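Local coordinates for biotin binding protein A (Gallus gallus, PDB 2C1S) that binds biotin and here holds its D-sulfoxide in a pocket at one end of an avidin-type beta barrel, at residues G32-A37 and S48-A53; K43-S48 and W72-S77; M94-W99 and T119-R124. All blocks are in the same frame, centred on the assembly; numbering follows the deposited sequence. Where two conformers were deposited one is given.

Contact 1. Residues G32-A37 and S48-A53; sequences GSYQTA and SPLKGA. With BSO (biotin-D-sulfoxide), chain C.
S48 O accepts the shortest bond between the two strands, from Y34 N at 2.7 Å, although the N-H itself is bent. A softer CA-H...O contact from S33 CA, 3.3 Å away, reaches the same S48 O. In return S48 N gives a bond of 3.0 Å to Y34 O, which makes Y34 and S48 an antiparallel hydrogen-bonded pair. S33 and P49 follow as a non-hydrogen-bonded pair, a position where the proline's missing N-H costs no bond across this ladder. In the next hydrogen-bonded pair the two links are unequal: L50 N meets G32 O nearly straight at 3.1 Å, while G32 N to L50 O is weak. G32 has no side chain, and the isobutyl group of L50 lies against its main chain, with L50 CG 3.6 Å from G32 C. L50 CD2 meets the Y34 ring at its edge, 4.3 Å from Y34 CD1. With Y34 CG anti to the backbone N (chi1 -159°), the ring leads away from S48 and into the pocket. Its OH donates to the ureido oxygen O3 of biotin-D-sulfoxide at 2.7 Å, and O3 lies in the plane of the ring. One ureido N-H is read by T36: N2 of the ligand points straight at T36 OG1, 2.8 Å and 171°, while the same hydroxyl is also bonded to V38 O. The pair belongs to the closed antiparallel avidin barrel, strand 29-35 being bonded on its other side to strand 18-21 and strand 48-54 to strand 66-71. From the latter, F68 and V70 pack on L50.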
# COMPACT_ATOMS: atom_id res chain seq x y z
N GLY A 32 13.47 -1.15 -20.43
CA GLY A 32 13.11 -2.53 -20.62
C GLY A 32 11.74 -2.70 -21.21
O GLY A 32 11.13 -1.75 -21.68
N SER A 33 11.24 -3.93 -21.19
CA SER A 33 9.88 -4.21 -21.64
C SER A 33 9.18 -5.14 -20.66
O SER A 33 9.84 -5.92 -19.96
CB SER A 33 9.86 -4.81 -23.06
OG SER A 33 10.68 -5.97 -23.08
N TYR A 34 7.85 -5.08 -20.63
CA TYR A 34 7.06 -5.81 -19.64
C TYR A 34 5.86 -6.41 -20.32
O TYR A 34 5.05 -5.68 -20.93
CB TYR A 34 6.59 -4.85 -18.50
CG TYR A 34 6.22 -5.57 -17.22
CD1 TYR A 34 7.12 -5.62 -16.16
CD2 TYR A 34 5.00 -6.25 -17.10
CE1 TYR A 34 6.82 -6.31 -14.99
CE2 TYR A 34 4.65 -6.97 -15.90
CZ TYR A 34 5.60 -6.98 -14.85
OH TYR A 34 5.35 -7.64 -13.65
N GLN A 35 5.77 -7.74 -20.25
CA GLN A 35 4.67 -8.49 -20.81
C GLN A 35 3.82 -9.10 -19.68
O GLN A 35 4.08 -10.22 -19.19
CB GLN A 35 5.19 -9.62 -21.70
CG GLN A 35 4.09 -10.35 -22.46
CD GLN A 35 3.51 -9.53 -23.61
OE1 GLN A 35 4.25 -8.87 -24.34
NE2 GLN A 35 2.19 -9.58 -23.78
N THR A 36 2.79 -8.37 -19.27
CA THR A 36 1.98 -8.85 -18.15
C THR A 36 1.08 -10.00 -18.58
O THR A 36 0.56 -10.00 -19.71
CB THR A 36 1.18 -7.66 -17.48
OG1 THR A 36 0.40 -8.18 -16.41
CG2 THR A 36 0.24 -6.96 -18.46
N ALA A 37 0.90 -10.99 -17.70
CA ALA A 37 0.01 -12.12 -17.97
C ALA A 37 -1.44 -11.80 -17.70
O ALA A 37 -2.35 -12.50 -18.17
CB ALA A 37 0.43 -13.34 -17.15
N SER A 48 4.87 -3.62 -23.06
CA SER A 48 4.93 -2.23 -22.67
C SER A 48 6.30 -1.87 -22.17
O SER A 48 6.99 -2.70 -21.57
CB SER A 48 3.88 -1.92 -21.60
OG SER A 48 2.60 -2.29 -22.07
N PRO A 49 6.72 -0.62 -22.42
CA PRO A 49 8.01 -0.16 -21.96
C PRO A 49 8.07 0.17 -20.48
O PRO A 49 7.09 0.67 -19.88
CB PRO A 49 8.22 1.13 -22.77
CG PRO A 49 6.85 1.64 -23.02
CD PRO A 49 6.00 0.41 -23.21
N LEU A 50 9.25 -0.04 -19.93
CA LEU A 50 9.55 0.39 -18.58
C LEU A 50 10.81 1.26 -18.54
O LEU A 50 11.69 1.20 -19.42
CB LEU A 50 9.61 -0.84 -17.66
CG LEU A 50 10.80 -1.78 -17.85
CD1 LEU A 50 11.99 -1.29 -17.05
CD2 LEU A 50 10.42 -3.22 -17.43
N LYS A 51 10.88 2.09 -17.51
CA LYS A 51 11.97 2.97 -17.27
C LYS A 51 12.18 2.97 -15.79
O LYS A 51 11.22 3.15 -15.02
CB LYS A 51 11.60 4.40 -17.72
CG LYS A 51 11.78 4.63 -19.16
CD LYS A 51 13.28 4.72 -19.54
CE LYS A 51 13.47 4.88 -21.06
NZ LYS A 51 12.70 3.92 -21.92
N GLY A 52 13.43 2.77 -15.38
CA GLY A 52 13.78 2.77 -13.96
C GLY A 52 15.18 3.18 -13.60
O GLY A 52 15.95 3.68 -14.43
N ALA A 53 15.51 2.92 -12.35
CA ALA A 53 16.81 3.27 -11.77
C ALA A 53 17.11 2.35 -10.62
O ALA A 53 16.20 1.98 -9.87
CB ALA A 53 16.85 4.68 -11.30
C11 BSO C . -4.00 -2.69 -16.21
O11 BSO C . -4.67 -3.74 -16.23
O12 BSO C . -4.44 -1.59 -15.85
C10 BSO C . -2.53 -2.71 -16.68
C9 BSO C . -1.76 -4.04 -16.46
C8 BSO C . -1.42 -4.17 -14.98
C7 BSO C . -0.85 -5.58 -14.71
C2 BSO C . -0.55 -5.72 -13.20
S1 BSO C . 0.82 -4.71 -12.61
C6 BSO C . 0.92 -5.59 -11.03
C5 BSO C . 0.64 -7.06 -11.38
N1 BSO C . 1.92 -7.72 -11.69
C3 BSO C . 1.94 -8.12 -12.97
O3 BSO C . 2.90 -8.72 -13.44
N2 BSO C . 0.81 -7.84 -13.64
C4 BSO C . -0.15 -7.16 -12.72
O10 BSO C . 0.21 -3.36 -12.34

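Contact 2. Residues K43-S48 and W72-S77; sequences KQILVS and WQFADS. With BSO (biotin-D-sulfoxide), chain C.
F74 is the tightly packed part of this loop-to-loop contact: with CG between backbone N and carbonyl carbon (chi1 57°), its ring is turned to the backbone of residues 44-46. I45 CA stands over one face, 3.9 Å from the ring centroid and 7° off its normal, a CH-pi contact. I45 CG2 adds an apolar touch on F74 CE2 at 3.8 Å, and L46 runs antiparallel to F74, its CD1 4.0 Å from F74 CB. S48 OG accepts from Q73 N at 2.9 Å, the one hydrogen bond across the contact, and donates within its loop to L46 O at 3.0 Å. The outer side is looser: K43 merely lays its methylenes against F74 O, and K43, Q44, V47 and Q73 are exposed to solvent. Inward, the W72 indole presents a face to the ligand's aliphatic tail, C9 lying 3.6 Å above its plane, while NE1 is bonded to T79 OG1. A serine in place of W72 would probably leave that tail without its flat wall and T79 without its indole partner. Beyond the tail, S77 OG donates to carboxylate oxygen O12 at 2.7 Å. Aromatic surface along the methylenes and a hydroxyl at the acid match the two-part chemistry of a biotin side chain.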
# COMPACT_ATOMS: atom_id res chain seq x y z
N LYS A 43 -8.95 -5.31 -22.32
CA LYS A 43 -8.16 -5.12 -23.53
C LYS A 43 -7.14 -6.24 -23.74
O LYS A 43 -6.74 -6.91 -22.78
CB LYS A 43 -7.42 -3.77 -23.50
CG LYS A 43 -8.32 -2.55 -23.33
CD LYS A 43 -9.31 -2.38 -24.48
CE LYS A 43 -9.87 -0.96 -24.53
NZ LYS A 43 -11.36 -0.91 -24.76
N GLN A 44 -6.75 -6.43 -25.00
CA GLN A 44 -5.67 -7.33 -25.35
C GLN A 44 -4.36 -6.77 -24.79
O GLN A 44 -4.01 -5.61 -25.01
CB GLN A 44 -5.63 -7.52 -26.89
CG GLN A 44 -4.33 -8.10 -27.50
CD GLN A 44 -3.99 -9.52 -27.02
OE1 GLN A 44 -4.89 -10.34 -26.79
NE2 GLN A 44 -2.70 -9.80 -26.88
N ILE A 45 -3.64 -7.60 -24.04
CA ILE A 45 -2.36 -7.18 -23.47
C ILE A 45 -1.34 -7.00 -24.60
O ILE A 45 -1.28 -7.81 -25.54
CB ILE A 45 -1.82 -8.17 -22.41
CG1 ILE A 45 -2.76 -8.28 -21.21
CG2 ILE A 45 -0.46 -7.71 -21.91
CD1 ILE A 45 -2.65 -9.63 -20.48
N LEU A 46 -0.54 -5.94 -24.48
CA LEU A 46 0.53 -5.62 -25.41
C LEU A 46 1.81 -5.34 -24.63
O LEU A 46 1.75 -4.77 -23.52
CB LEU A 46 0.14 -4.38 -26.25
CG LEU A 46 -1.05 -4.50 -27.22
CD1 LEU A 46 -1.59 -3.12 -27.63
CD2 LEU A 46 -0.67 -5.33 -28.46
N VAL A 47 2.97 -5.72 -25.18
CA VAL A 47 4.26 -5.41 -24.56
C VAL A 47 4.37 -3.92 -24.25
O VAL A 47 3.99 -3.04 -25.05
CB VAL A 47 5.51 -5.91 -25.39
CG1 VAL A 47 5.59 -5.21 -26.76
CG2 VAL A 47 6.82 -5.75 -24.58
N SER A 48 4.87 -3.62 -23.06
CA SER A 48 4.93 -2.23 -22.67
C SER A 48 6.30 -1.87 -22.17
O SER A 48 6.99 -2.70 -21.57
CB SER A 48 3.88 -1.92 -21.60
OG SER A 48 2.60 -2.29 -22.07
N TRP A 72 1.83 1.15 -19.71
CA TRP A 72 1.03 0.12 -20.39
C TRP A 72 0.55 0.65 -21.72
O TRP A 72 0.03 1.75 -21.79
CB TRP A 72 -0.17 -0.29 -19.54
CG TRP A 72 0.27 -0.79 -18.18
CD1 TRP A 72 0.08 -0.15 -17.00
CD2 TRP A 72 1.01 -2.00 -17.88
NE1 TRP A 72 0.64 -0.89 -15.97
CE2 TRP A 72 1.22 -2.02 -16.48
CE3 TRP A 72 1.50 -3.06 -18.66
CZ2 TRP A 72 1.89 -3.08 -15.83
CZ3 TRP A 72 2.16 -4.12 -18.02
CH2 TRP A 72 2.35 -4.12 -16.62
N GLN A 73 0.72 -0.16 -22.76
CA GLN A 73 0.39 0.27 -24.12
C GLN A 73 -1.07 -0.01 -24.48
O GLN A 73 -1.55 0.43 -25.53
CB GLN A 73 1.33 -0.37 -25.14
CG GLN A 73 2.77 0.06 -24.94
CD GLN A 73 2.98 1.55 -25.19
OE1 GLN A 73 2.96 2.00 -26.33
NE2 GLN A 73 3.21 2.31 -24.11
N PHE A 74 -1.77 -0.70 -23.60
CA PHE A 74 -3.11 -1.16 -23.89
C PHE A 74 -4.07 -0.68 -22.80
O PHE A 74 -5.22 -1.12 -22.76
CB PHE A 74 -3.11 -2.68 -23.92
CG PHE A 74 -2.62 -3.30 -22.65
CD1 PHE A 74 -3.52 -3.70 -21.66
CD2 PHE A 74 -1.25 -3.45 -22.42
CE1 PHE A 74 -3.06 -4.24 -20.47
CE2 PHE A 74 -0.79 -4.00 -21.25
CZ PHE A 74 -1.70 -4.39 -20.27
N ALA A 75 -3.58 0.18 -21.91
CA ALA A 75 -4.39 0.71 -20.80
C ALA A 75 -3.97 2.13 -20.42
O ALA A 75 -2.85 2.55 -20.71
CB ALA A 75 -4.31 -0.23 -19.58
N ASP A 76 -4.89 2.86 -19.78
CA ASP A 76 -4.63 4.24 -19.36
C ASP A 76 -3.94 4.34 -18.01
O ASP A 76 -3.61 5.43 -17.54
CB ASP A 76 -5.92 5.04 -19.40
CG ASP A 76 -6.55 5.02 -20.77
OD1 ASP A 76 -5.76 4.99 -21.74
OD2 ASP A 76 -7.80 5.00 -20.90
N SER A 77 -3.67 3.20 -17.41
CA SER A 77 -3.12 3.14 -16.07
C SER A 77 -1.59 3.13 -16.16
O SER A 77 -1.02 2.97 -17.25
CB SER A 77 -3.61 1.84 -15.44
OG SER A 77 -3.16 0.77 -16.25
C11 BSO C . -4.00 -2.69 -16.21
O11 BSO C . -4.67 -3.74 -16.23
O12 BSO C . -4.44 -1.59 -15.85
C10 BSO C . -2.53 -2.71 -16.68
C9 BSO C . -1.76 -4.04 -16.46
C8 BSO C . -1.42 -4.17 -14.98
C7 BSO C . -0.85 -5.58 -14.71
C2 BSO C . -0.55 -5.72 -13.20
S1 BSO C . 0.82 -4.71 -12.61
C6 BSO C . 0.92 -5.59 -11.03
C5 BSO C . 0.64 -7.06 -11.38
N1 BSO C . 1.92 -7.72 -11.69
C3 BSO C . 1.94 -8.12 -12.97
O3 BSO C . 2.90 -8.72 -13.44
N2 BSO C . 0.81 -7.84 -13.64
C4 BSO C . -0.15 -7.16 -12.72
O10 BSO C . 0.21 -3.36 -12.34

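Contact 3. Residues M94-W99 and T119-R124; sequences MLEMAW and TNVFTR. With BSO (biotin-D-sulfoxide), chain C.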
# COMPACT_ATOMS: atom_id res chain seq x y z
N MET A 94 16.17 -13.95 -7.02
CA MET A 94 14.75 -13.59 -6.96
C MET A 94 14.63 -12.08 -6.77
O MET A 94 15.29 -11.55 -5.89
CB MET A 94 14.01 -14.39 -5.88
CG MET A 94 13.58 -15.82 -6.31
SD MET A 94 14.83 -17.11 -6.02
CE MET A 94 13.97 -18.56 -6.63
N LEU A 95 13.78 -11.40 -7.55
CA LEU A 95 13.47 -9.97 -7.28
C LEU A 95 12.22 -9.94 -6.42
O LEU A 95 11.17 -10.43 -6.85
CB LEU A 95 13.25 -9.17 -8.57
CG LEU A 95 14.24 -9.39 -9.72
CD1 LEU A 95 13.75 -8.66 -10.99
CD2 LEU A 95 15.63 -8.97 -9.34
N GLU A 96 12.33 -9.39 -5.21
CA GLU A 96 11.18 -9.23 -4.32
C GLU A 96 10.70 -7.80 -4.62
O GLU A 96 11.47 -6.86 -4.46
CB GLU A 96 11.61 -9.31 -2.84
CG GLU A 96 11.93 -10.72 -2.29
CD GLU A 96 10.70 -11.65 -2.22
OE1 GLU A 96 9.54 -11.18 -2.24
OE2 GLU A 96 10.88 -12.88 -2.12
N MET A 97 9.47 -7.67 -5.11
CA MET A 97 8.98 -6.35 -5.49
C MET A 97 7.59 -6.08 -4.93
O MET A 97 6.78 -7.01 -4.71
CB MET A 97 8.89 -6.23 -7.01
CG MET A 97 10.24 -6.49 -7.74
SD MET A 97 10.39 -5.61 -9.28
CE MET A 97 10.90 -4.04 -8.60
N ALA A 98 7.31 -4.78 -4.74
CA ALA A 98 5.96 -4.31 -4.41
C ALA A 98 5.59 -3.33 -5.50
O ALA A 98 6.45 -2.71 -6.13
CB ALA A 98 5.92 -3.61 -3.03
N TRP A 99 4.31 -3.19 -5.73
CA TRP A 99 3.87 -2.37 -6.84
C TRP A 99 2.62 -1.57 -6.49
O TRP A 99 1.87 -1.95 -5.57
CB TRP A 99 3.65 -3.24 -8.11
CG TRP A 99 2.69 -4.41 -7.92
CD1 TRP A 99 3.03 -5.72 -7.79
CD2 TRP A 99 1.26 -4.35 -7.92
NE1 TRP A 99 1.90 -6.49 -7.69
CE2 TRP A 99 0.80 -5.68 -7.76
CE3 TRP A 99 0.32 -3.31 -8.05
CZ2 TRP A 99 -0.55 -6.00 -7.70
CZ3 TRP A 99 -1.04 -3.64 -7.99
CH2 TRP A 99 -1.47 -4.97 -7.82
N THR A 119 2.24 -7.32 -4.50
CA THR A 119 3.64 -7.75 -4.46
C THR A 119 3.84 -8.81 -5.55
O THR A 119 2.89 -9.48 -5.94
CB THR A 119 4.01 -8.38 -3.06
OG1 THR A 119 3.17 -9.54 -2.82
CG2 THR A 119 3.87 -7.36 -1.90
N ASN A 120 5.06 -8.94 -6.02
CA ASN A 120 5.43 -9.95 -7.00
C ASN A 120 6.79 -10.47 -6.62
O ASN A 120 7.59 -9.75 -5.98
CB ASN A 120 5.47 -9.37 -8.42
CG ASN A 120 4.09 -9.17 -9.04
OD1 ASN A 120 3.84 -8.13 -9.63
ND2 ASN A 120 3.21 -10.15 -8.92
N VAL A 121 7.07 -11.71 -7.02
CA VAL A 121 8.44 -12.23 -6.93
C VAL A 121 8.89 -12.69 -8.32
O VAL A 121 8.15 -13.43 -8.96
CB VAL A 121 8.56 -13.42 -5.94
CG1 VAL A 121 10.02 -13.79 -5.83
CG2 VAL A 121 7.99 -13.06 -4.58
N PHE A 122 10.03 -12.20 -8.79
CA PHE A 122 10.55 -12.55 -10.12
C PHE A 122 11.74 -13.50 -9.98
O PHE A 122 12.54 -13.37 -9.05
CB PHE A 122 11.02 -11.32 -10.88
CG PHE A 122 9.90 -10.36 -11.29
CD1 PHE A 122 9.41 -10.37 -12.60
CD2 PHE A 122 9.38 -9.42 -10.37
CE1 PHE A 122 8.41 -9.49 -13.00
CE2 PHE A 122 8.39 -8.53 -10.75
CZ PHE A 122 7.90 -8.56 -12.06
N THR A 123 11.83 -14.43 -10.91
CA THR A 123 12.96 -15.34 -11.03
C THR A 123 13.50 -15.20 -12.45
O THR A 123 12.76 -14.91 -13.40
CB THR A 123 12.53 -16.81 -10.82
OG1 THR A 123 11.48 -17.13 -11.73
CG2 THR A 123 11.99 -17.01 -9.41
N ARG A 124 14.80 -15.46 -12.57
CA ARG A 124 15.53 -15.35 -13.83
C ARG A 124 15.06 -16.42 -14.82
O ARG A 124 15.02 -17.61 -14.49
CB ARG A 124 17.02 -15.53 -13.53
CG ARG A 124 17.91 -15.55 -14.72
CD ARG A 124 18.40 -14.20 -15.02
NE ARG A 124 19.31 -13.61 -14.04
CZ ARG A 124 19.80 -12.39 -14.19
NH1 ARG A 124 19.44 -11.71 -15.26
NH2 ARG A 124 20.61 -11.83 -13.29
C11 BSO C . -4.00 -2.69 -16.21
O11 BSO C . -4.67 -3.74 -16.23
O12 BSO C . -4.44 -1.59 -15.85
C10 BSO C . -2.53 -2.71 -16.68
C9 BSO C . -1.76 -4.04 -16.46
C8 BSO C . -1.42 -4.17 -14.98
C7 BSO C . -0.85 -5.58 -14.71
C2 BSO C . -0.55 -5.72 -13.20
S1 BSO C . 0.82 -4.71 -12.61
C6 BSO C . 0.92 -5.59 -11.03
C5 BSO C . 0.64 -7.06 -11.38
N1 BSO C . 1.92 -7.72 -11.69
C3 BSO C . 1.94 -8.12 -12.97
O3 BSO C . 2.90 -8.72 -13.44
N2 BSO C . 0.81 -7.84 -13.64
C4 BSO C . -0.15 -7.16 -12.72
O10 BSO C . 0.21 -3.36 -12.34
O HOH W 1 0.43 -9.35 -7.45
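L95 and F122 exchange both main-chain bonds, L95 N giving to F122 O at 2.8 Å and F122 N to L95 O at 2.9 Å. Two residues on, M97 and N120 form the next antiparallel hydrogen-bonded pair, M97 N to N120 O and N120 N to M97 O, both 2.9 Å. Each of L95 O and M97 O also takes a CA-H...O contact, from V121 and T119 respectively. The side chain of N120 carries the recognition: OD1 accepts N1 of biotin-D-sulfoxide at 2.8 Å and 171°, while ND2 is held by E14 OE2. The other oxygen of E14 takes V121 N, so that carboxylate fixes the rotation of the amide and probably polarises it toward the ligand. These are the last two strands of the eight-stranded antiparallel avidin barrel, L95, M97, N120 and F122 facing its interior and E96, A98, T119 and V121 facing other subunits. Inside, M97 SD approaches F122 obliquely, 4.8 Å from the ring centroid and 52° off its normal, a Met-aromatic contact. W99 CG sits between backbone N and carbonyl carbon (chi1 56°), and the indole turns a face to the ligand, W99 CE2 being 3.3 Å from C6. W99 NE1 lies close to N120 OD1 at too poor an angle for a bond; it donates instead to a water at 3.2 Å, which itself donates to T119 O at 2.9 Å. W112 of a third subunit packs on W99. On the outer face, E96 OE2 forms a salt bridge with R108 of a second subunit, and T119 OG1 is hydrogen-bonded to T119 OG1 of a fourth.

In the fold
From the N terminus, contact 1 comes first: it pairs strand 29-35 with strand 48-54 and closes the loop 36-47 between them, whose T39 and A40 also bond the ligand. Contact 2 starts within that loop, crosses contact 1 along the chain and shares S48 with it; spanning the chain from residues 43-48 to 72-77, it encloses strands 48-54 and 66-71. Y34 and T36 touch W72, joining both in one pocket wall. Contact 3 comes later in series and closes the connection between strands 93-102 and 115-124; it meets contact 1 where F122 packs against Y34 but does not touch contact 2, whose centre lies about 20 Å from its own. All three reach the same biotin-D-sulfoxide.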